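Local coordinates for protein acyl-homoserine-lactone synthase (PDB 6WNS) that catalyses the synthesis of an acyl-homoserine lactone quorum-sensing signal, drawing the acyl group from a coenzyme A thioester, at residues F124-L129 with K151-L156. Sequence-based numbering, arbitrary orientation.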
loop_
_atom_site.group_PDB
_atom_site.type_symbol
_atom_site.label_atom_id
_atom_site.label_comp_id
_atom_site.label_asym_id
_atom_site.label_seq_id
_atom_site.Cartn_x
_atom_site.Cartn_y
_atom_site.Cartn_z
ATOM N N PHE A 124 3.954 -9.326 -7.265
ATOM C CA PHE A 124 4.329 -8.187 -8.166
ATOM C C PHE A 124 4.080 -6.872 -7.427
ATOM O O PHE A 124 4.932 -5.964 -7.507
ATOM C CB PHE A 124 3.525 -8.159 -9.470
ATOM C CG PHE A 124 4.129 -8.941 -10.604
ATOM C CD1 PHE A 124 4.868 -8.294 -11.585
ATOM C CD2 PHE A 124 3.915 -10.306 -10.714
ATOM C CE1 PHE A 124 5.412 -9.009 -12.635
ATOM C CE2 PHE A 124 4.472 -11.018 -11.761
ATOM C CZ PHE A 124 5.223 -10.368 -12.716
ATOM N N VAL A 125 2.935 -6.770 -6.728
ATOM C CA VAL A 125 2.565 -5.556 -5.934
ATOM C C VAL A 125 3.464 -5.429 -4.698
ATOM O O VAL A 125 3.949 -4.337 -4.437
ATOM C CB VAL A 125 1.088 -5.596 -5.491
ATOM C CG1 VAL A 125 0.761 -4.374 -4.646
ATOM C CG2 VAL A 125 0.140 -5.732 -6.670
ATOM N N LEU A 126 3.608 -6.493 -3.909
ATOM C CA LEU A 126 4.408 -6.408 -2.661
ATOM C C LEU A 126 5.893 -6.121 -3.027
ATOM O O LEU A 126 6.466 -5.124 -2.591
ATOM C CB LEU A 126 4.219 -7.729 -1.913
ATOM C CG LEU A 126 2.866 -7.946 -1.227
ATOM C CD1 LEU A 126 2.740 -9.375 -0.745
ATOM C CD2 LEU A 126 2.725 -7.014 -0.029
ATOM N N CYS A 127 6.490 -6.930 -3.886
ATOM C CA CYS A 127 7.870 -6.669 -4.372
ATOM C C CYS A 127 7.992 -5.242 -4.950
ATOM O O CYS A 127 9.015 -4.598 -4.704
ATOM C CB CYS A 127 8.259 -7.698 -5.411
ATOM S SG CYS A 127 10.054 -7.804 -5.476
ATOM N N GLY A 128 6.960 -4.750 -5.652
ATOM C CA GLY A 128 7.009 -3.484 -6.408
ATOM C C GLY A 128 6.984 -2.315 -5.451
ATOM O O GLY A 128 7.622 -1.263 -5.739
ATOM N N LEU A 129 6.269 -2.521 -4.341
ATOM C CA LEU A 129 6.169 -1.556 -3.217
ATOM C C LEU A 129 7.584 -1.362 -2.660
ATOM O O LEU A 129 7.989 -0.209 -2.569
ATOM C CB LEU A 129 5.217 -2.055 -2.129
ATOM C CG LEU A 129 4.985 -1.054 -0.994
ATOM C CD1 LEU A 129 4.127 0.142 -1.464
ATOM C CD2 LEU A 129 4.370 -1.727 0.233
ATOM N N LYS A 151 2.808 -12.308 10.286
ATOM C CA LYS A 151 3.291 -13.690 10.027
ATOM C C LYS A 151 3.572 -13.850 8.533
ATOM O O LYS A 151 4.677 -14.309 8.183
ATOM C CB LYS A 151 2.312 -14.738 10.561
ATOM C CG LYS A 151 2.488 -15.016 12.049
ATOM C CD LYS A 151 3.097 -13.814 12.802
ATOM C CE LYS A 151 2.316 -13.377 14.028
ATOM N NZ LYS A 151 2.502 -11.930 14.302
ATOM N N ARG A 152 2.618 -13.499 7.679
ATOM C CA ARG A 152 2.766 -13.702 6.221
ATOM C C ARG A 152 3.987 -12.924 5.726
ATOM O O ARG A 152 4.719 -13.461 4.812
ATOM C CB ARG A 152 1.506 -13.217 5.516
ATOM C CG ARG A 152 0.364 -14.202 5.668
ATOM C CD ARG A 152 -0.907 -13.813 4.926
ATOM N NE ARG A 152 -1.300 -15.017 4.205
ATOM C CZ ARG A 152 -1.291 -15.131 2.884
ATOM N NH1 ARG A 152 -1.010 -14.081 2.121
ATOM N NH2 ARG A 152 -1.617 -16.285 2.327
ATOM N N LEU A 153 4.163 -11.685 6.241
ATOM C CA LEU A 153 5.217 -10.795 5.689
ATOM C C LEU A 153 6.578 -11.259 6.215
ATOM O O LEU A 153 7.557 -11.243 5.412
ATOM C CB LEU A 153 4.973 -9.327 6.041
ATOM C CG LEU A 153 3.814 -8.616 5.319
ATOM C CD1 LEU A 153 3.709 -7.199 5.814
ATOM C CD2 LEU A 153 3.949 -8.606 3.802
ATOM N N ARG A 154 6.635 -11.699 7.481
ATOM C CA ARG A 154 7.862 -12.304 8.081
ATOM C C ARG A 154 8.152 -13.672 7.452
ATOM O O ARG A 154 9.227 -14.123 7.705
ATOM C CB ARG A 154 7.835 -12.343 9.619
ATOM C CG ARG A 154 8.218 -10.993 10.232
ATOM C CD ARG A 154 8.694 -10.985 11.672
ATOM N NE ARG A 154 7.584 -10.857 12.574
ATOM C CZ ARG A 154 7.329 -9.866 13.417
ATOM N NH1 ARG A 154 8.116 -8.826 13.541
ATOM N NH2 ARG A 154 6.204 -9.914 14.118
ATOM N N ALA A 155 7.297 -14.250 6.591
ATOM C CA ALA A 155 7.540 -15.497 5.806
ATOM C C ALA A 155 8.178 -15.179 4.442
ATOM O O ALA A 155 8.853 -16.079 3.885
ATOM C CB ALA A 155 6.262 -16.295 5.608
ATOM N N LEU A 156 7.942 -13.968 3.913
ATOM C CA LEU A 156 8.463 -13.479 2.596
ATOM C C LEU A 156 9.897 -12.872 2.719
ATOM O O LEU A 156 10.474 -12.473 1.646
ATOM C CB LEU A 156 7.484 -12.448 2.022
ATOM C CG LEU A 156 6.375 -12.986 1.114
ATOM C CD1 LEU A 156 5.526 -14.009 1.834
ATOM C CD2 LEU A 156 5.494 -11.829 0.625
#
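With chi1 at -74° and chi2 at 170°, L126 reaches out from its helix with CG lying anti to the carbonyl carbon, and the fork of the side chain splits its two methyls between L153 and L156. CD1 takes L156, meeting its CD2 at 3.9 Å; CD2 takes L153, more loosely, at 4.3 Å from that residue's CD2. The side chains of L126 and L156 cross at about a right angle, so they meet methyl to methyl instead of lying alongside each other. L153 gets there differently from L156: it sets off across the line to helix 121-135 and comes nearer at its end, where the CB–CG stem carries the fork over and CD2, the methyl not anti to CA, faces L126. The backbones stay well apart, 9.5 Å between the CA atoms of L126 and L153, and this part of the interface is purely apolar, burying a modest 90 Å². In the GNAT-like fold expected of this acyltransferase clan, helices 121-135 and 149-155 follow strands 100-108 and 140-146, which run parallel as neighbours in the mixed sheet, and the three leucines join helix 121-135 to segment 151-156. L126 also packs on W103 and F106 of strand 100-108. L153 touches W158 and L156 touches Y193, both in loops. L156 N donates to L153 O at 3.1 Å, while the L156 carbonyl makes a weak hydrogen bond to OG1 of T189 in helix 183-192.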